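Local coordinates for structural polyprotein, VP3 (Israeli acute paralysis virus, PDB 5CDD) that probably serves as a structural subunit of the capsid, one of the polyprotein-derived proteins that assemble into the pentamers of the virus shell, at residues F47-A50 against V51-A55; L69-K72 against T73-I77; E124-A127 against N128-Y132. All coordinates share one frame; numbering follows the deposited sequence.

Contact 1 of 3, residues F47-A50 against V51-A55; sequences FPSA and VDEMA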
loop_
_atom_site.group_PDB
_atom_site.type_symbol
_atom_site.label_atom_id
_atom_site.label_comp_id
_atom_site.label_asym_id
_atom_site.label_seq_id
_atom_site.Cartn_x
_atom_site.Cartn_y
_atom_site.Cartn_z
ATOM N N PHE B 47 -24.197 -11.597 33.129
ATOM C CA PHE B 47 -24.516 -10.820 34.325
ATOM C C PHE B 47 -25.782 -10.009 34.056
ATOM O O PHE B 47 -25.961 -9.465 32.964
ATOM C CB PHE B 47 -23.362 -9.877 34.685
ATOM C CG PHE B 47 -22.052 -10.580 34.913
ATOM C CD1 PHE B 47 -21.949 -11.596 35.858
ATOM C CD2 PHE B 47 -20.923 -10.233 34.174
ATOM C CE1 PHE B 47 -20.738 -12.260 36.066
ATOM C CE2 PHE B 47 -19.706 -10.892 34.375
ATOM C CZ PHE B 47 -19.615 -11.907 35.323
ATOM N N PRO B 48 -26.677 -9.915 35.052
ATOM C CA PRO B 48 -27.938 -9.174 34.930
ATOM C C PRO B 48 -27.810 -7.663 34.738
ATOM O O PRO B 48 -28.616 -7.055 34.035
ATOM C CB PRO B 48 -28.671 -9.535 36.221
ATOM C CG PRO B 48 -27.551 -9.697 37.196
ATOM C CD PRO B 48 -26.542 -10.493 36.402
ATOM N N SER B 49 -26.798 -7.061 35.357
ATOM C CA SER B 49 -26.594 -5.618 35.255
ATOM C C SER B 49 -26.594 -5.126 33.814
ATOM O O SER B 49 -26.023 -5.762 32.926
ATOM C CB SER B 49 -25.280 -5.217 35.928
ATOM O OG SER B 49 -25.106 -3.809 35.898
ATOM N N ALA B 50 -27.240 -3.985 33.594
ATOM C CA ALA B 50 -27.325 -3.386 32.269
ATOM C C ALA B 50 -26.285 -2.278 32.130
ATOM O O ALA B 50 -26.316 -1.495 31.183
ATOM C CB ALA B 50 -28.717 -2.821 32.047
ATOM N N VAL B 51 -25.365 -2.226 33.087
ATOM C CA VAL B 51 -24.309 -1.221 33.095
ATOM C C VAL B 51 -22.983 -1.880 33.453
ATOM O O VAL B 51 -22.959 -2.877 34.173
ATOM C CB VAL B 51 -24.622 -0.110 34.127
ATOM C CG1 VAL B 51 -23.427 0.818 34.289
ATOM C CG2 VAL B 51 -25.836 0.681 33.675
ATOM N N ASP B 52 -21.883 -1.332 32.944
ATOM C CA ASP B 52 -20.564 -1.881 33.236
ATOM C C ASP B 52 -20.313 -1.733 34.736
ATOM O O ASP B 52 -20.083 -0.629 35.228
ATOM C CB ASP B 52 -19.483 -1.129 32.456
ATOM C CG ASP B 52 -18.152 -1.859 32.454
ATOM O OD1 ASP B 52 -17.734 -2.339 33.528
ATOM O OD2 ASP B 52 -17.521 -1.946 31.380
ATOM N N GLU B 53 -20.358 -2.851 35.452
ATOM C CA GLU B 53 -20.164 -2.848 36.897
ATOM C C GLU B 53 -18.729 -2.625 37.362
ATOM O O GLU B 53 -18.474 -2.544 38.564
ATOM C CB GLU B 53 -20.690 -4.153 37.496
ATOM C CG GLU B 53 -22.200 -4.290 37.442
ATOM C CD GLU B 53 -22.687 -5.601 38.031
ATOM O OE1 GLU B 53 -22.431 -6.663 37.419
ATOM O OE2 GLU B 53 -23.323 -5.567 39.110
ATOM N N MET B 54 -17.791 -2.524 36.424
ATOM C CA MET B 54 -16.400 -2.311 36.799
ATOM C C MET B 54 -15.891 -0.909 36.498
ATOM O O MET B 54 -14.708 -0.621 36.668
ATOM C CB MET B 54 -15.502 -3.352 36.131
ATOM C CG MET B 54 -15.744 -4.756 36.649
ATOM S SD MET B 54 -14.323 -5.841 36.464
ATOM C CE MET B 54 -13.324 -5.321 37.854
ATOM N N ALA B 55 -16.787 -0.033 36.058
ATOM C CA ALA B 55 -16.410 1.342 35.766
ATOM C C ALA B 55 -16.125 2.029 37.099
ATOM O O ALA B 55 -16.907 1.910 38.042
ATOM C CB ALA B 55 -17.540 2.047 35.040
#
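Ser-49 and Glu-53 face each other across a tight bend of the chain, and the serine does two jobs there. Its hydroxyl lies opposite its own backbone N (chi1 -177°), which swings OG forward over the following residues. From that position OG donates a hydrogen bond to Val-51 O over 2.9 Å. The donor lies in the plane of the Val-51 carbonyl and meets a lone pair, with a C=O...donor angle of 126°. The methylene of the same serine is turned to the glutamate. Ser-49 CB rests above the flat face of the carboxylate, 3.4 Å from Glu-53 CD and at similar distances from both oxygens, while Ser-49 OG lies 3.3 Å from Glu-53 CG, alongside the aliphatic part of the chain. Glu-53 thus offers its flank and carboxylate face to the serine, leaving the oxygens to other partners: OE1 accepts from the backbone N of Trp-192 and OE2 from that of Met-193, both of a neighbouring subunit. Two backbone donors, one on each oxygen, probably fix the rotation of the carboxylate. Phe-47 approaches more loosely, its CB 4.3 Å from Glu-53 OE1.

Asp-52 turns away from 47-50 and organises the exit of the bend. Its OD1 accepts from Met-54 N at 2.9 Å, and OD2 forms a salt bridge with Arg-40 of the neighbouring subunit that also binds Glu-53. A type I beta turn spans Asp-52 to Ala-55, with only a weak backbone bond closing it. The geometry is that of an Asx turn overlapping a type I turn, delivering Ala-55 to the N-cap of helix 56-60 at a subunit interface.

Contact 2 of 3, residues L69-K72 against T73-I77; sequences LTWK and TTDAI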
loop_
_atom_site.group_PDB
_atom_site.type_symbol
_atom_site.label_atom_id
_atom_site.label_comp_id
_atom_site.label_asym_id
_atom_site.label_seq_id
_atom_site.Cartn_x
_atom_site.Cartn_y
_atom_site.Cartn_z
ATOM N N LEU B 69 -25.375 8.468 63.953
ATOM C CA LEU B 69 -25.302 9.293 65.153
ATOM C C LEU B 69 -26.589 9.328 65.971
ATOM O O LEU B 69 -27.657 8.937 65.499
ATOM C CB LEU B 69 -24.925 10.722 64.760
ATOM C CG LEU B 69 -23.745 10.878 63.798
ATOM C CD1 LEU B 69 -23.645 12.330 63.366
ATOM C CD2 LEU B 69 -22.457 10.418 64.458
ATOM N N THR B 70 -26.471 9.806 67.207
ATOM C CA THR B 70 -27.613 9.927 68.105
ATOM C C THR B 70 -27.784 11.394 68.479
ATOM O O THR B 70 -26.895 12.005 69.075
ATOM C CB THR B 70 -27.416 9.107 69.403
ATOM O OG1 THR B 70 -27.221 7.725 69.075
ATOM C CG2 THR B 70 -28.641 9.234 70.300
ATOM N N TRP B 71 -28.924 11.962 68.108
ATOM C CA TRP B 71 -29.212 13.353 68.417
ATOM C C TRP B 71 -30.295 13.387 69.489
ATOM O O TRP B 71 -31.430 12.969 69.260
ATOM C CB TRP B 71 -29.663 14.084 67.150
ATOM C CG TRP B 71 -29.932 15.547 67.341
ATOM C CD1 TRP B 71 -29.474 16.346 68.351
ATOM C CD2 TRP B 71 -30.684 16.398 66.468
ATOM N NE1 TRP B 71 -29.894 17.640 68.161
ATOM C CE2 TRP B 71 -30.638 17.701 67.012
ATOM C CE3 TRP B 71 -31.391 16.186 65.277
ATOM C CZ2 TRP B 71 -31.274 18.790 66.405
ATOM C CZ3 TRP B 71 -32.023 17.269 64.672
ATOM C CH2 TRP B 71 -31.958 18.555 65.239
ATOM N N LYS B 72 -29.928 13.876 70.669
ATOM C CA LYS B 72 -30.844 13.953 71.800
ATOM C C LYS B 72 -31.410 15.350 71.976
ATOM O O LYS B 72 -30.832 16.330 71.511
ATOM C CB LYS B 72 -30.116 13.565 73.087
ATOM C CG LYS B 72 -29.357 12.261 73.004
ATOM C CD LYS B 72 -28.500 12.061 74.236
ATOM C CE LYS B 72 -27.654 10.809 74.107
ATOM N NZ LYS B 72 -26.749 10.634 75.274
ATOM N N THR B 73 -32.545 15.434 72.660
ATOM C CA THR B 73 -33.165 16.719 72.921
ATOM C C THR B 73 -32.282 17.421 73.951
ATOM O O THR B 73 -32.457 18.601 74.242
ATOM C CB THR B 73 -34.588 16.536 73.479
ATOM O OG1 THR B 73 -34.530 15.760 74.681
ATOM C CG2 THR B 73 -35.467 15.817 72.459
ATOM N N THR B 74 -31.313 16.674 74.474
ATOM C CA THR B 74 -30.376 17.168 75.474
ATOM C C THR B 74 -29.148 17.864 74.879
ATOM O O THR B 74 -28.565 18.740 75.513
ATOM C CB THR B 74 -29.914 16.003 76.392
ATOM O OG1 THR B 74 -30.705 15.998 77.586
ATOM C CG2 THR B 74 -28.435 16.119 76.743
ATOM N N ASP B 75 -28.754 17.474 73.671
ATOM C CA ASP B 75 -27.596 18.076 73.019
ATOM C C ASP B 75 -27.726 19.593 72.877
ATOM O O ASP B 75 -28.812 20.119 72.632
ATOM C CB ASP B 75 -27.381 17.441 71.646
ATOM C CG ASP B 75 -27.117 15.952 71.732
ATOM O OD1 ASP B 75 -26.169 15.546 72.438
ATOM O OD2 ASP B 75 -27.856 15.184 71.087
ATOM N N ALA B 76 -26.603 20.284 73.038
ATOM C CA ALA B 76 -26.560 21.737 72.938
ATOM C C ALA B 76 -26.414 22.188 71.495
ATOM O O ALA B 76 -25.900 21.453 70.654
ATOM C CB ALA B 76 -25.405 22.265 73.757
ATOM N N ILE B 77 -26.853 23.409 71.213
ATOM C CA ILE B 77 -26.757 23.946 69.862
ATOM C C ILE B 77 -25.338 24.407 69.527
ATOM O O ILE B 77 -24.501 24.594 70.413
ATOM C CB ILE B 77 -27.716 25.136 69.657
ATOM C CG1 ILE B 77 -27.338 26.279 70.601
ATOM C CG2 ILE B 77 -29.143 24.689 69.909
ATOM C CD1 ILE B 77 -28.113 27.558 70.365
#
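Asp-75 folds back onto Lys-72 in a local, surface-lying turn contact, where strand 64-72 gives way to the loop leading toward strand 90-92. A type I beta turn runs from Lys-72 to Asp-75, closed by Asp-75 N donating to Lys-72 O at 3.2 Å. The aspartate side chain supplies a second link in the reverse sense: with CG beside its own backbone N (chi1 -61°), the carboxylate reaches back to the start of the turn and OD2 accepts from Lys-72 N. That bond is modelled at 2.5 Å, a value too short to interpret at this resolution, although its N-H...acceptor angle of 158° is reasonably straight.

The same oxygen meets the indole of Trp-71 at its edge, in the ring plane, 3.4 Å from CD1. Ring and carboxylate planes differ by 21°, so the two flat groups are nearly coplanar rather than stacked. The indole itself packs inward on Pro-242, Leu-246 and Ile-258. Lys-72 contributes its aliphatic root, with CB 3.4 Å from Asp-75 OD2, and then runs on extended.

Lys-72 NZ ends 5.7 Å from Asp-75 OD1, too far for a salt bridge. The chemistry therefore implies a carboxylate that probably takes the N-H of Lys-72, through a bond whose strength the modelled length leaves doubtful, with the polarised C-H edge of the indole probably adding a mild attraction and the ammonium at most a longer-range one.

Contact 3 of 3, residues E124-A127 against N128-Y132; sequences EYVA and NMFSY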
loop_
_atom_site.group_PDB
_atom_site.type_symbol
_atom_site.label_atom_id
_atom_site.label_comp_id
_atom_site.label_asym_id
_atom_site.label_seq_id
_atom_site.Cartn_x
_atom_site.Cartn_y
_atom_site.Cartn_z
ATOM N N GLU B 124 -13.978 4.478 49.166
ATOM C CA GLU B 124 -12.773 4.505 49.991
ATOM C C GLU B 124 -11.926 3.269 49.689
ATOM O O GLU B 124 -10.697 3.309 49.762
ATOM C CB GLU B 124 -13.140 4.517 51.479
ATOM C CG GLU B 124 -14.058 5.654 51.900
ATOM C CD GLU B 124 -14.359 5.636 53.390
ATOM O OE1 GLU B 124 -14.761 4.570 53.904
ATOM O OE2 GLU B 124 -14.201 6.686 54.048
ATOM N N TYR B 125 -12.602 2.176 49.348
ATOM C CA TYR B 125 -11.954 0.905 49.030
ATOM C C TYR B 125 -11.168 1.016 47.725
ATOM O O TYR B 125 -10.081 0.452 47.589
ATOM C CB TYR B 125 -13.027 -0.187 48.928
ATOM C CG TYR B 125 -12.517 -1.606 48.767
ATOM C CD1 TYR B 125 -12.175 -2.113 47.513
ATOM C CD2 TYR B 125 -12.403 -2.453 49.870
ATOM C CE1 TYR B 125 -11.737 -3.432 47.361
ATOM C CE2 TYR B 125 -11.965 -3.769 49.729
ATOM C CZ TYR B 125 -11.636 -4.250 48.474
ATOM O OH TYR B 125 -11.203 -5.548 48.335
ATOM N N VAL B 126 -11.721 1.758 46.770
ATOM C CA VAL B 126 -11.080 1.951 45.476
ATOM C C VAL B 126 -9.892 2.908 45.566
ATOM O O VAL B 126 -8.814 2.621 45.046
ATOM C CB VAL B 126 -12.092 2.500 44.440
ATOM C CG1 VAL B 126 -11.387 2.829 43.133
ATOM C CG2 VAL B 126 -13.186 1.475 44.202
ATOM N N ALA B 127 -10.094 4.042 46.230
ATOM C CA ALA B 127 -9.045 5.047 46.380
ATOM C C ALA B 127 -7.763 4.482 46.984
ATOM O O ALA B 127 -6.680 5.036 46.793
ATOM C CB ALA B 127 -9.552 6.198 47.241
ATOM N N ASN B 128 -7.893 3.376 47.705
ATOM C CA ASN B 128 -6.759 2.737 48.364
ATOM C C ASN B 128 -5.734 2.123 47.405
ATOM O O ASN B 128 -4.580 1.918 47.779
ATOM C CB ASN B 128 -7.281 1.664 49.327
ATOM C CG ASN B 128 -6.204 1.123 50.241
ATOM O OD1 ASN B 128 -5.531 1.880 50.941
ATOM N ND2 ASN B 128 -6.040 -0.194 50.249
ATOM N N MET B 129 -6.155 1.841 46.173
ATOM C CA MET B 129 -5.278 1.233 45.169
ATOM C C MET B 129 -4.362 2.220 44.464
ATOM O O MET B 129 -3.377 1.819 43.842
ATOM C CB MET B 129 -6.103 0.549 44.082
ATOM C CG MET B 129 -7.184 -0.374 44.563
ATOM S SD MET B 129 -8.179 -0.907 43.164
ATOM C CE MET B 129 -7.381 -2.413 42.748
ATOM N N PHE B 130 -4.695 3.502 44.542
ATOM C CA PHE B 130 -3.917 4.527 43.863
ATOM C C PHE B 130 -3.165 5.444 44.820
ATOM O O PHE B 130 -3.344 5.366 46.032
ATOM C CB PHE B 130 -4.858 5.330 42.966
ATOM C CG PHE B 130 -5.706 4.466 42.072
ATOM C CD1 PHE B 130 -5.185 3.929 40.898
ATOM C CD2 PHE B 130 -7.011 4.143 42.433
ATOM C CE1 PHE B 130 -5.950 3.080 40.097
ATOM C CE2 PHE B 130 -7.784 3.295 41.640
ATOM C CZ PHE B 130 -7.252 2.763 40.470
ATOM N N SER B 131 -2.324 6.311 44.268
ATOM C CA SER B 131 -1.537 7.231 45.080
ATOM C C SER B 131 -2.230 8.559 45.361
ATOM O O SER B 131 -2.195 9.048 46.490
ATOM C CB SER B 131 -0.187 7.487 44.414
ATOM O OG SER B 131 0.577 6.297 44.356
ATOM N N TYR B 132 -2.849 9.148 44.343
ATOM C CA TYR B 132 -3.540 10.420 44.522
ATOM C C TYR B 132 -4.938 10.358 43.929
ATOM O O TYR B 132 -5.204 9.567 43.024
ATOM C CB TYR B 132 -2.762 11.559 43.857
ATOM C CG TYR B 132 -1.272 11.520 44.106
ATOM C CD1 TYR B 132 -0.409 10.932 43.182
ATOM C CD2 TYR B 132 -0.725 12.057 45.269
ATOM C CE1 TYR B 132 0.963 10.882 43.409
ATOM C CE2 TYR B 132 0.648 12.010 45.507
ATOM C CZ TYR B 132 1.484 11.421 44.574
ATOM O OH TYR B 132 2.841 11.368 44.799
#
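Two first torsions bring Val-126 and Phe-130 together: the valine holds CG1 trans to the main-chain nitrogen (chi1 174°), and the phenylalanine has its ring carried away from the carbonyl carbon (chi1 -51°). The side chains then run side by side in the same direction, and Val-126 CG1 meets the ring at its edge, in plane, 3.9 Å from Phe-130 CE2. One ring face is overlaid toward its rim by Met-129 CB, 4.0 Å above the plane.

Val-126 O accepts from Met-129 N at 3.0 Å with an N-H...acceptor angle of 167°, the donor standing above the carbonyl plane. It also lies 3.4 Å from Met-129 CG and 3.5 Å from Phe-130 CD2, so carbon atoms of Met-129 and Phe-130 also lie against this oxygen. Two weaker bonds accompany it: Asn-128 N to Glu-124 O, and Phe-130 N to Ala-127 O, which spans a type I turn.

Asn-128 packs CB 3.5 Å from Tyr-125 O; its ND2 binds the hydroxyl of Tyr-80 of a neighbouring subunit, whose ring stacks on Tyr-125. Glu-124 instead forms salt bridges with Lys-262 and Lys-66 of its own chain.

One weak i+4 bond is followed by two i+3 bonds, consistent with helix 122-127 giving way to a type I turn, here into a classic beta bulge where Ser-131 and Tyr-132 face Val-270 at the start of strand 132-144.

The contacts follow in series along the chain. Contact 1 precedes helix 56-60, contact 2 lies where strand 64-72 passes into the following loop, and contact 3 joins helix 122-127 to strand 132-144. Nearest atoms of contacts 1 and 3 are about 7 Å apart, and helix 56-60 packs through Val-59 and Cys-60 on Val-126. The centre of contact 2 lies 42 Å and 34 Å from those of contacts 1 and 3. Strands 64-72 and 132-144 both pair with strand 255-265 in an antiparallel sheet consistent with the picornavirus-like capsid jelly roll. Contacts 1 and 3 thus lie where this subunit meets its neighbours; contact 2, touched by no other chain, is a turn at a far end of the sheet.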